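Local coordinates for putative membrane anchored protein (Corynebacterium diphtheriae, PDB 3LSO), which is of unknown function but is probably a membrane-anchored, cell-surface protein built from a string of beta-rich domains, at residues S50-M55 with K70-S75; S75-N80 with G130-I135; N86-K91 with T164-G169; S92-N97 with T159-T164. All blocks are in the same frame, centred on the assembly; numbering follows the deposited sequence.

All four contacts join antiparallel strands of the N-terminal domain, whose family belongs to the E-set group of immunoglobulin-like folds. Contacts 1 and 2 follow one another along strand 65-76 and share Ser75, while contacts 3 and 4 lie on strands 87-97 and 150-167 and share Thr164. Contacts 1 and 4 are partly buried and meet through Ile71 against Ile94 and Phe53 against Ile96; both put apolar residues inward and polar ones on the other face, though Ser92 and Asn163 end contact 4's inner face. Contacts 2 and 3, at the surface, touch through Leu133 and Ala87. They reach turns where asparagine side chains take backbone N-H groups, and some of their backbone bonds are long or bent.

Contact 1: residues S50-M55 with K70-S75; sequences SAEFEM and KIKDIS
Glu52 and Lys70 form an antiparallel hydrogen-bonded pair between strands 41-54 and 65-76. Glu52 N donates to Lys70 O at 2.8 Å, and Lys70 N returns a bond to Glu52 O at 3.0 Å. Further along, Lys72 N reaches Ser50 O at 3.0 Å.

The apolar contact lies on the other face of the two strands. There Ala51 CB rests 4.3 Å from Ile71 CG1. The small alanine suits this buried non-hydrogen-bonded position, while the branched isoleucine extends on to Ile94 of strand 87-97.

Charge gathers on the face of Glu52 and Lys70. The glutamate is extended, with CG anti to the backbone N (chi1 171°), and carries OE1 past the aliphatic part of Lys70, whose CD lies 4.1 Å from it. Lys72 folds back instead, bent at chi2 (-65°) and again at its last torsion, and brings NZ to 3.6 Å from Glu52 OE1, a long salt bridge. Lys70 NZ leads away and does not touch this carboxylate.

The backbone bonds therefore fix the register, and the long ion pair on the more exposed face probably adds a modest attraction and partly offsets the negative charge of Glu52, which has Glu54 beside it.

Contact 2: residues S75-N80 with G130-I135; sequences SVSNDN and GNSLRI
The contact is the fraying end of an antiparallel strand pair, where Val76 and Leu133 exchange backbone bonds before strand 65-76 gives way to an Asx turn at Asn78. Leu133 N donates to Val76 O at 3.0 Å, and Val76 N to Leu133 O at 3.2 Å. Both bonds are bent, the second with the donor tilted 33° from the carbonyl plane, as suits a weakly bonded strand end.

The valine and leucine side chains share a face of the pair but lean on different neighbours: Val76 on Gln45 of strand 41-54, Leu133 on Leu81 and Leu128. Beta-branched and bulky apolar residues fit such a partly covered face. On the exposed face two small hydroxyls meet, Ser75 OG and Ser132 OG, hydrogen-bonded at 3.2 Å. Ser132 holds its OG anti to the backbone N (chi1 -154°), which carries it across to Ser75.

Beyond the strands, the Asp79 carboxylate crosses the side chain of Asn131, the two flat groups turned steeply against each other. Asp79 OD1 and Asn131 OD1 lie 3.5 Å apart, but two acceptors make no hydrogen bond, so this is contact and not a tie. Asn78 suits the start of the turn, because its short amide can fold back on its own chain: Asn80 N donates to Asn78 OD1 at 2.7 Å, approaching from above the amide plane, 54° out of it.

Contact 3: residues N86-K91 with T164-G169; sequences NAKLTK and TASVDG
Thr90 and Lys91 both face Thr164, a classic beta bulge in the antiparallel pairing of strands 87-97 and 150-167. Thr164 O receives Thr90 N at 2.6 Å, nearly head-on, while Thr164 N donates to Lys91 O at 3.0 Å. Between bulge and turn, Ser166 N makes a straight bond to Lys88 O at 2.9 Å.

Side chains follow this step in register. Thr90 turns OG1 between its own N and carbonyl carbon (chi1 59°), so that the hydroxyl adds a weak second bond to Thr164 O at 3.1 Å and its methyl CG2 lies against Ser166 CB. Lys91 runs alongside Thr164, pointing the same way, with CD 3.8 Å from Thr164 OG1; its methylenes cover the threonine while the amine leads away. On the other face each small residue meets a larger apolar one across the strands: Ala87 CB touches Val167 CG2 at 4.0 Å, and Ala165 CB touches Leu89 CD2, whose side chain continues to Leu124.

At the far end the Asn86 amide and Asp168 carboxylate are almost perpendicular, 82° apart. Asp168 and Gly169 have backbone angles fitting a type I' turn, in which an Asp-Gly sequence is at home, and it leads into strand 170-178. Asp168 OD1 accepts from Lys85 N and, at 3.3 Å, from Asn86 N. In return, Asp168 N donates to Asn86 OD1 at 2.9 Å, reaching it from above the amide plane.

Contact 4: residues S92-N97 with T159-T164; sequences SSIRIN and TILTNT
Arg95 reaches Thr159 through two torsions: CG lies anti to the carbonyl carbon and beside the backbone N (chi1 -52°), and the chain then bends at chi3 (62°). Its methylenes thus wrap over Thr159 O, and NH1 turns back to donate to that same oxygen at 3.2 Å. The carbonyl sits at the edge of the guanidinium, close to its plane, so an N-H lying in that plane can point at the oxygen. A water, also in the plane, accepts from both Arg95 NH1 and Thr159 N, closing a small ring, and Glu157 adds a weak, long ion pair. A long, bendable arginine suits this place, for it can grip the backbone where strand 150-167 turns a corner.

Beside it, Arg95 N donates to Ile160 O at 2.7 Å. Ser93 N bonds Thr162 O at 2.8 Å, and Thr162 N returns to Ser93 O at 3.2 Å along a lone pair. On the face of that pair Thr162 sets OG1 between its N and carbonyl carbon (chi1 50°), 3.5 Å from Ser93 CB, while Ser93 OG bonds Asn121. On the opposite face Ile94 CD1 approaches Leu161 CG at 4.4 Å, with the polar Ser92 and Asn163 paired further along.

On its other side strand 150-167 pairs with strand 170-178, where Ile160 and Leu161 together face Cys176, the disulfide partner of Cys32, in a classic beta bulge. Ile94 and Leu161 both meet Phe49 of strand 41-54, consistent with the packed interior of an immunoglobulin-like E-set beta sandwich.

Contact 1: residues S50-M55 with K70-S75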
# COMPACT_ATOMS: atom_id res chain seq x y z
N SER A 50 -0.25 5.53 -40.36
CA SER A 50 -1.37 5.19 -39.47
C SER A 50 -1.21 3.79 -38.83
O SER A 50 -0.98 2.82 -39.54
CB SER A 50 -2.68 5.27 -40.25
OG SER A 50 -3.80 5.12 -39.41
N ALA A 51 -1.31 3.69 -37.51
CA ALA A 51 -1.08 2.41 -36.81
C ALA A 51 -1.93 2.15 -35.55
O ALA A 51 -2.18 3.07 -34.76
CB ALA A 51 0.41 2.25 -36.48
N GLU A 52 -2.34 0.89 -35.38
CA GLU A 52 -3.08 0.43 -34.20
C GLU A 52 -2.17 -0.37 -33.25
O GLU A 52 -1.67 -1.43 -33.63
CB GLU A 52 -4.28 -0.43 -34.61
CG GLU A 52 -5.00 -1.13 -33.45
CD GLU A 52 -6.25 -1.89 -33.90
OE1 GLU A 52 -6.43 -2.15 -35.11
OE2 GLU A 52 -7.08 -2.23 -33.02
N PHE A 53 -1.96 0.15 -32.04
CA PHE A 53 -1.15 -0.53 -31.01
C PHE A 53 -2.03 -1.16 -29.93
O PHE A 53 -2.55 -0.45 -29.06
CB PHE A 53 -0.21 0.45 -30.33
CG PHE A 53 1.09 0.66 -31.04
CD1 PHE A 53 2.28 0.22 -30.48
CD2 PHE A 53 1.12 1.32 -32.27
CE1 PHE A 53 3.51 0.42 -31.12
CE2 PHE A 53 2.33 1.52 -32.93
CZ PHE A 53 3.54 1.06 -32.35
N GLU A 54 -2.17 -2.48 -29.97
CA GLU A 54 -2.94 -3.19 -28.94
C GLU A 54 -2.03 -3.76 -27.85
O GLU A 54 -1.24 -4.67 -28.09
CB GLU A 54 -3.80 -4.28 -29.56
CG GLU A 54 -4.91 -3.76 -30.45
CD GLU A 54 -5.40 -4.80 -31.42
OE1 GLU A 54 -4.55 -5.54 -31.97
OE2 GLU A 54 -6.63 -4.87 -31.63
N MSE A 55 -2.13 -3.20 -26.66
CA MSE A 55 -1.37 -3.68 -25.53
C MSE A 55 -2.26 -3.68 -24.31
O MSE A 55 -3.27 -2.97 -24.29
CB MSE A 55 -0.19 -2.77 -25.25
CG MSE A 55 0.76 -2.62 -26.40
SE MSE A 55 1.74 -1.00 -26.16
CE MSE A 55 3.08 -1.62 -24.93
N LYS A 70 -0.88 -3.39 -35.71
CA LYS A 70 -1.48 -3.36 -37.03
C LYS A 70 -1.09 -2.05 -37.73
O LYS A 70 -1.40 -0.95 -37.25
CB LYS A 70 -3.01 -3.56 -36.97
CG LYS A 70 -3.61 -3.92 -38.35
CD LYS A 70 -5.10 -4.33 -38.29
CE LYS A 70 -5.63 -4.73 -39.68
NZ LYS A 70 -7.13 -4.80 -39.80
N ILE A 71 -0.38 -2.15 -38.85
CA ILE A 71 -0.06 -0.98 -39.66
C ILE A 71 -1.05 -0.91 -40.81
O ILE A 71 -1.20 -1.88 -41.54
CB ILE A 71 1.38 -1.02 -40.20
CG1 ILE A 71 2.35 -0.49 -39.15
CG2 ILE A 71 1.51 -0.19 -41.46
CD1 ILE A 71 3.74 -1.01 -39.28
N LYS A 72 -1.72 0.23 -40.96
CA LYS A 72 -2.72 0.39 -42.02
C LYS A 72 -2.05 0.82 -43.34
O LYS A 72 -1.04 1.55 -43.33
CB LYS A 72 -3.84 1.36 -41.61
CG LYS A 72 -4.71 0.90 -40.42
CD LYS A 72 -5.54 -0.37 -40.72
CE LYS A 72 -6.83 -0.45 -39.87
NZ LYS A 72 -6.64 -0.64 -38.39
N ASP A 73 -2.61 0.34 -44.45
CA ASP A 73 -2.07 0.56 -45.81
C ASP A 73 -1.92 2.05 -46.13
O ASP A 73 -2.69 2.88 -45.66
CB ASP A 73 -2.97 -0.06 -46.88
CG ASP A 73 -3.06 -1.58 -46.78
OD1 ASP A 73 -2.40 -2.18 -45.90
OD2 ASP A 73 -3.79 -2.18 -47.60
N ILE A 74 -0.92 2.37 -46.94
CA ILE A 74 -0.77 3.74 -47.43
C ILE A 74 -0.80 3.80 -48.95
O ILE A 74 -0.18 2.98 -49.61
CB ILE A 74 0.56 4.38 -47.00
CG1 ILE A 74 1.03 3.83 -45.65
CG2 ILE A 74 0.42 5.89 -46.99
CD1 ILE A 74 2.53 3.67 -45.55
N SER A 75 -1.52 4.79 -49.49
CA SER A 75 -1.40 5.15 -50.90
C SER A 75 -0.53 6.39 -51.10
O SER A 75 -0.61 7.35 -50.35
CB SER A 75 -2.78 5.38 -51.52
OG SER A 75 -3.23 4.20 -52.16

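Contact 2: residues S75-N80 with G130-I135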
# COMPACT_ATOMS: atom_id res chain seq x y z
N SER A 75 -1.52 4.79 -49.49
CA SER A 75 -1.40 5.15 -50.90
C SER A 75 -0.53 6.39 -51.10
O SER A 75 -0.61 7.35 -50.35
CB SER A 75 -2.78 5.38 -51.52
OG SER A 75 -3.23 4.20 -52.16
N VAL A 76 0.32 6.34 -52.12
CA VAL A 76 1.10 7.50 -52.50
C VAL A 76 0.81 7.77 -53.97
O VAL A 76 0.89 6.86 -54.79
CB VAL A 76 2.61 7.25 -52.27
CG1 VAL A 76 3.44 8.37 -52.86
CG2 VAL A 76 2.90 7.11 -50.78
N SER A 77 0.44 9.00 -54.30
CA SER A 77 -0.06 9.29 -55.64
C SER A 77 0.77 10.27 -56.47
O SER A 77 0.22 11.21 -57.07
CB SER A 77 -1.53 9.72 -55.59
OG SER A 77 -2.37 8.61 -55.83
N ASN A 78 2.08 10.05 -56.51
CA ASN A 78 2.94 10.64 -57.55
C ASN A 78 2.44 10.22 -58.94
O ASN A 78 2.00 9.08 -59.12
CB ASN A 78 4.39 10.20 -57.32
CG ASN A 78 5.33 10.61 -58.44
OD1 ASN A 78 4.91 11.18 -59.44
ND2 ASN A 78 6.62 10.32 -58.26
N ASP A 79 2.51 11.12 -59.93
CA ASP A 79 2.05 10.81 -61.30
C ASP A 79 3.01 9.97 -62.17
O ASP A 79 2.57 9.33 -63.13
CB ASP A 79 1.63 12.08 -62.06
CG ASP A 79 0.46 11.83 -63.01
OD1 ASP A 79 -0.68 11.63 -62.52
OD2 ASP A 79 0.68 11.85 -64.25
N ASN A 80 4.31 9.98 -61.83
CA ASN A 80 5.34 9.16 -62.50
C ASN A 80 5.28 7.67 -62.17
O ASN A 80 5.95 6.87 -62.82
CB ASN A 80 6.76 9.62 -62.12
CG ASN A 80 6.87 11.11 -62.02
OD1 ASN A 80 7.19 11.63 -60.95
ND2 ASN A 80 6.60 11.81 -63.11
N GLY A 130 -0.55 0.91 -60.75
CA GLY A 130 -0.76 1.94 -61.76
C GLY A 130 -0.20 3.29 -61.36
O GLY A 130 1.02 3.50 -61.35
N ASN A 131 -1.12 4.17 -61.02
CA ASN A 131 -0.89 5.56 -60.65
C ASN A 131 -0.42 5.70 -59.20
O ASN A 131 0.11 6.73 -58.79
CB ASN A 131 -2.23 6.29 -60.82
CG ASN A 131 -2.13 7.79 -60.62
OD1 ASN A 131 -1.17 8.43 -61.08
ND2 ASN A 131 -3.13 8.36 -59.96
N SER A 132 -0.63 4.63 -58.44
CA SER A 132 -0.46 4.62 -56.99
C SER A 132 0.67 3.68 -56.55
O SER A 132 1.10 2.82 -57.31
CB SER A 132 -1.78 4.19 -56.36
OG SER A 132 -1.92 4.70 -55.06
N LEU A 133 1.15 3.87 -55.33
CA LEU A 133 2.07 2.92 -54.71
C LEU A 133 1.55 2.55 -53.31
O LEU A 133 1.50 3.38 -52.40
CB LEU A 133 3.49 3.49 -54.64
CG LEU A 133 4.63 2.58 -54.16
CD1 LEU A 133 5.16 1.69 -55.26
CD2 LEU A 133 5.77 3.39 -53.57
N ARG A 134 1.18 1.28 -53.17
CA ARG A 134 0.53 0.77 -51.98
C ARG A 134 1.53 0.05 -51.05
O ARG A 134 1.98 -1.06 -51.34
CB ARG A 134 -0.62 -0.15 -52.39
CG ARG A 134 -1.67 -0.43 -51.33
CD ARG A 134 -3.01 -0.70 -51.98
NE ARG A 134 -3.84 -1.62 -51.19
CZ ARG A 134 -4.84 -2.34 -51.69
NH1 ARG A 134 -5.16 -2.27 -52.98
NH2 ARG A 134 -5.54 -3.16 -50.90
N ILE A 135 1.88 0.72 -49.94
CA ILE A 135 2.78 0.16 -48.92
C ILE A 135 2.00 -0.50 -47.78
O ILE A 135 1.22 0.16 -47.10
CB ILE A 135 3.71 1.24 -48.33
CG1 ILE A 135 4.85 1.57 -49.28
CG2 ILE A 135 4.35 0.76 -47.05
CD1 ILE A 135 4.79 2.95 -49.80

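Contact 3: residues N86-K91 with T164-G169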
# COMPACT_ATOMS: atom_id res chain seq x y z
N ASN A 86 8.32 -1.78 -62.36
CA ASN A 86 8.48 -2.64 -61.18
C ASN A 86 8.91 -1.89 -59.90
O ASN A 86 9.47 -0.79 -59.96
CB ASN A 86 9.45 -3.79 -61.47
CG ASN A 86 10.82 -3.31 -61.90
OD1 ASN A 86 11.62 -2.83 -61.07
ND2 ASN A 86 11.10 -3.41 -63.20
N ALA A 87 8.65 -2.49 -58.74
CA ALA A 87 9.00 -1.90 -57.46
C ALA A 87 8.93 -2.93 -56.35
O ALA A 87 8.01 -3.75 -56.30
CB ALA A 87 8.08 -0.74 -57.13
N LYS A 88 9.93 -2.88 -55.48
CA LYS A 88 9.94 -3.63 -54.25
C LYS A 88 10.81 -2.85 -53.28
O LYS A 88 11.68 -2.09 -53.70
CB LYS A 88 10.47 -5.06 -54.46
CG LYS A 88 11.73 -5.22 -55.35
CD LYS A 88 12.40 -6.59 -55.10
CE LYS A 88 12.97 -7.22 -56.39
NZ LYS A 88 14.37 -6.79 -56.73
N LEU A 89 10.56 -3.01 -51.98
CA LEU A 89 11.44 -2.43 -50.97
C LEU A 89 12.57 -3.38 -50.64
O LEU A 89 12.38 -4.59 -50.58
CB LEU A 89 10.64 -2.10 -49.72
CG LEU A 89 9.44 -1.19 -49.91
CD1 LEU A 89 8.82 -0.98 -48.59
CD2 LEU A 89 9.82 0.14 -50.53
N THR A 90 13.76 -2.84 -50.41
CA THR A 90 14.92 -3.69 -50.09
C THR A 90 15.33 -3.53 -48.64
O THR A 90 15.88 -4.45 -48.05
CB THR A 90 16.11 -3.39 -51.02
OG1 THR A 90 16.48 -2.01 -50.90
CG2 THR A 90 15.74 -3.67 -52.48
N LYS A 91 15.05 -2.34 -48.09
CA LYS A 91 15.20 -2.03 -46.67
C LYS A 91 13.98 -1.22 -46.21
O LYS A 91 13.38 -0.52 -47.01
CB LYS A 91 16.44 -1.17 -46.41
CG LYS A 91 17.79 -1.86 -46.52
CD LYS A 91 18.84 -0.83 -46.99
CE LYS A 91 20.24 -1.15 -46.44
NZ LYS A 91 20.15 -1.44 -44.97
N THR A 164 14.46 1.74 -48.60
CA THR A 164 15.15 1.73 -49.89
C THR A 164 14.32 0.92 -50.90
O THR A 164 13.93 -0.21 -50.64
CB THR A 164 16.63 1.22 -49.76
OG1 THR A 164 17.36 2.13 -48.95
CG2 THR A 164 17.31 1.17 -51.11
N ALA A 165 14.05 1.53 -52.04
CA ALA A 165 13.22 0.93 -53.08
C ALA A 165 14.06 0.63 -54.29
O ALA A 165 14.96 1.37 -54.62
CB ALA A 165 12.10 1.88 -53.48
N SER A 166 13.73 -0.46 -54.95
CA SER A 166 14.38 -0.80 -56.17
C SER A 166 13.30 -0.66 -57.21
O SER A 166 12.41 -1.50 -57.30
CB SER A 166 14.88 -2.24 -56.09
OG SER A 166 15.18 -2.72 -57.37
N VAL A 167 13.35 0.44 -57.96
CA VAL A 167 12.38 0.73 -59.03
C VAL A 167 13.03 0.77 -60.40
O VAL A 167 13.95 1.56 -60.63
CB VAL A 167 11.66 2.08 -58.82
CG1 VAL A 167 10.71 2.36 -60.00
CG2 VAL A 167 10.91 2.10 -57.50
N ASP A 168 12.54 -0.07 -61.32
CA ASP A 168 13.03 -0.11 -62.71
C ASP A 168 14.55 -0.18 -62.83
O ASP A 168 15.11 0.40 -63.74
CB ASP A 168 12.56 1.10 -63.51
CG ASP A 168 11.06 1.07 -63.83
OD1 ASP A 168 10.48 -0.02 -64.04
OD2 ASP A 168 10.47 2.16 -63.87
N GLY A 169 15.21 -0.88 -61.90
CA GLY A 169 16.68 -0.96 -61.90
C GLY A 169 17.41 0.17 -61.19
O GLY A 169 18.63 0.13 -61.06

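Contact 4: residues S92-N97 with T159-T164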
# COMPACT_ATOMS: atom_id res chain seq x y z
N SER A 92 13.63 -1.30 -44.93
CA SER A 92 12.67 -0.39 -44.32
C SER A 92 12.86 -0.35 -42.81
O SER A 92 13.41 -1.28 -42.21
CB SER A 92 11.24 -0.78 -44.63
OG SER A 92 10.84 -1.86 -43.81
N SER A 93 12.41 0.75 -42.21
CA SER A 93 12.43 0.96 -40.76
C SER A 93 11.26 1.82 -40.30
O SER A 93 11.02 2.89 -40.85
CB SER A 93 13.74 1.61 -40.30
OG SER A 93 14.72 0.62 -40.13
N ILE A 94 10.54 1.34 -39.31
CA ILE A 94 9.56 2.14 -38.60
C ILE A 94 10.22 2.52 -37.28
O ILE A 94 10.55 1.64 -36.48
CB ILE A 94 8.30 1.33 -38.33
CG1 ILE A 94 7.88 0.54 -39.57
CG2 ILE A 94 7.19 2.23 -37.78
CD1 ILE A 94 6.91 1.25 -40.46
N ARG A 95 10.44 3.80 -37.05
CA ARG A 95 11.12 4.22 -35.84
C ARG A 95 10.15 4.78 -34.77
O ARG A 95 9.45 5.78 -34.99
CB ARG A 95 12.26 5.17 -36.16
CG ARG A 95 13.19 4.60 -37.23
CD ARG A 95 14.39 5.49 -37.54
NE ARG A 95 15.22 5.64 -36.35
CZ ARG A 95 15.31 6.75 -35.63
NH1 ARG A 95 14.64 7.84 -35.98
NH2 ARG A 95 16.09 6.78 -34.56
N ILE A 96 10.09 4.10 -33.63
CA ILE A 96 9.19 4.48 -32.53
C ILE A 96 9.95 4.71 -31.23
O ILE A 96 10.75 3.89 -30.80
CB ILE A 96 8.05 3.43 -32.37
CG1 ILE A 96 7.19 3.45 -33.63
CG2 ILE A 96 7.17 3.72 -31.14
CD1 ILE A 96 6.48 2.17 -33.94
N ASN A 97 9.71 5.87 -30.63
CA ASN A 97 10.30 6.26 -29.35
C ASN A 97 9.52 5.60 -28.21
O ASN A 97 8.45 6.08 -27.81
CB ASN A 97 10.30 7.79 -29.22
CG ASN A 97 10.81 8.29 -27.88
OD1 ASN A 97 11.57 7.63 -27.16
ND2 ASN A 97 10.39 9.50 -27.54
N THR A 159 12.09 11.08 -37.48
CA THR A 159 12.24 10.26 -38.68
C THR A 159 11.53 8.94 -38.44
O THR A 159 12.15 7.96 -38.04
CB THR A 159 13.72 10.04 -39.04
OG1 THR A 159 14.31 11.28 -39.39
CG2 THR A 159 13.84 9.15 -40.23
N ILE A 160 10.23 8.94 -38.65
CA ILE A 160 9.43 7.75 -38.38
C ILE A 160 9.68 6.60 -39.36
O ILE A 160 9.48 5.43 -39.02
CB ILE A 160 7.92 8.10 -38.29
CG1 ILE A 160 7.11 6.83 -37.97
CG2 ILE A 160 7.45 8.80 -39.57
CD1 ILE A 160 5.79 7.10 -37.29
N LEU A 161 10.17 6.93 -40.56
CA LEU A 161 10.25 5.93 -41.62
C LEU A 161 11.37 6.18 -42.63
O LEU A 161 11.48 7.26 -43.21
CB LEU A 161 8.92 5.88 -42.36
CG LEU A 161 8.37 4.61 -42.98
CD1 LEU A 161 6.91 4.90 -43.28
CD2 LEU A 161 9.10 4.17 -44.27
N THR A 162 12.19 5.15 -42.82
CA THR A 162 13.09 5.12 -43.94
C THR A 162 12.82 3.84 -44.70
O THR A 162 12.40 2.84 -44.10
CB THR A 162 14.55 5.13 -43.49
OG1 THR A 162 14.74 4.13 -42.49
CG2 THR A 162 14.92 6.47 -42.90
N ASN A 163 13.01 3.88 -46.02
CA ASN A 163 13.07 2.68 -46.85
C ASN A 163 13.98 2.86 -48.06
O ASN A 163 14.23 3.99 -48.49
CB ASN A 163 11.67 2.24 -47.31
CG ASN A 163 11.04 3.22 -48.27
OD1 ASN A 163 11.41 3.30 -49.44
ND2 ASN A 163 10.04 3.96 -47.79
N THR A 164 14.46 1.74 -48.60
CA THR A 164 15.15 1.73 -49.89
C THR A 164 14.32 0.92 -50.90
O THR A 164 13.93 -0.21 -50.64
CB THR A 164 16.63 1.22 -49.76
OG1 THR A 164 17.36 2.13 -48.95
CG2 THR A 164 17.31 1.17 -51.11
O HOH W 1 14.41 10.99 -35.25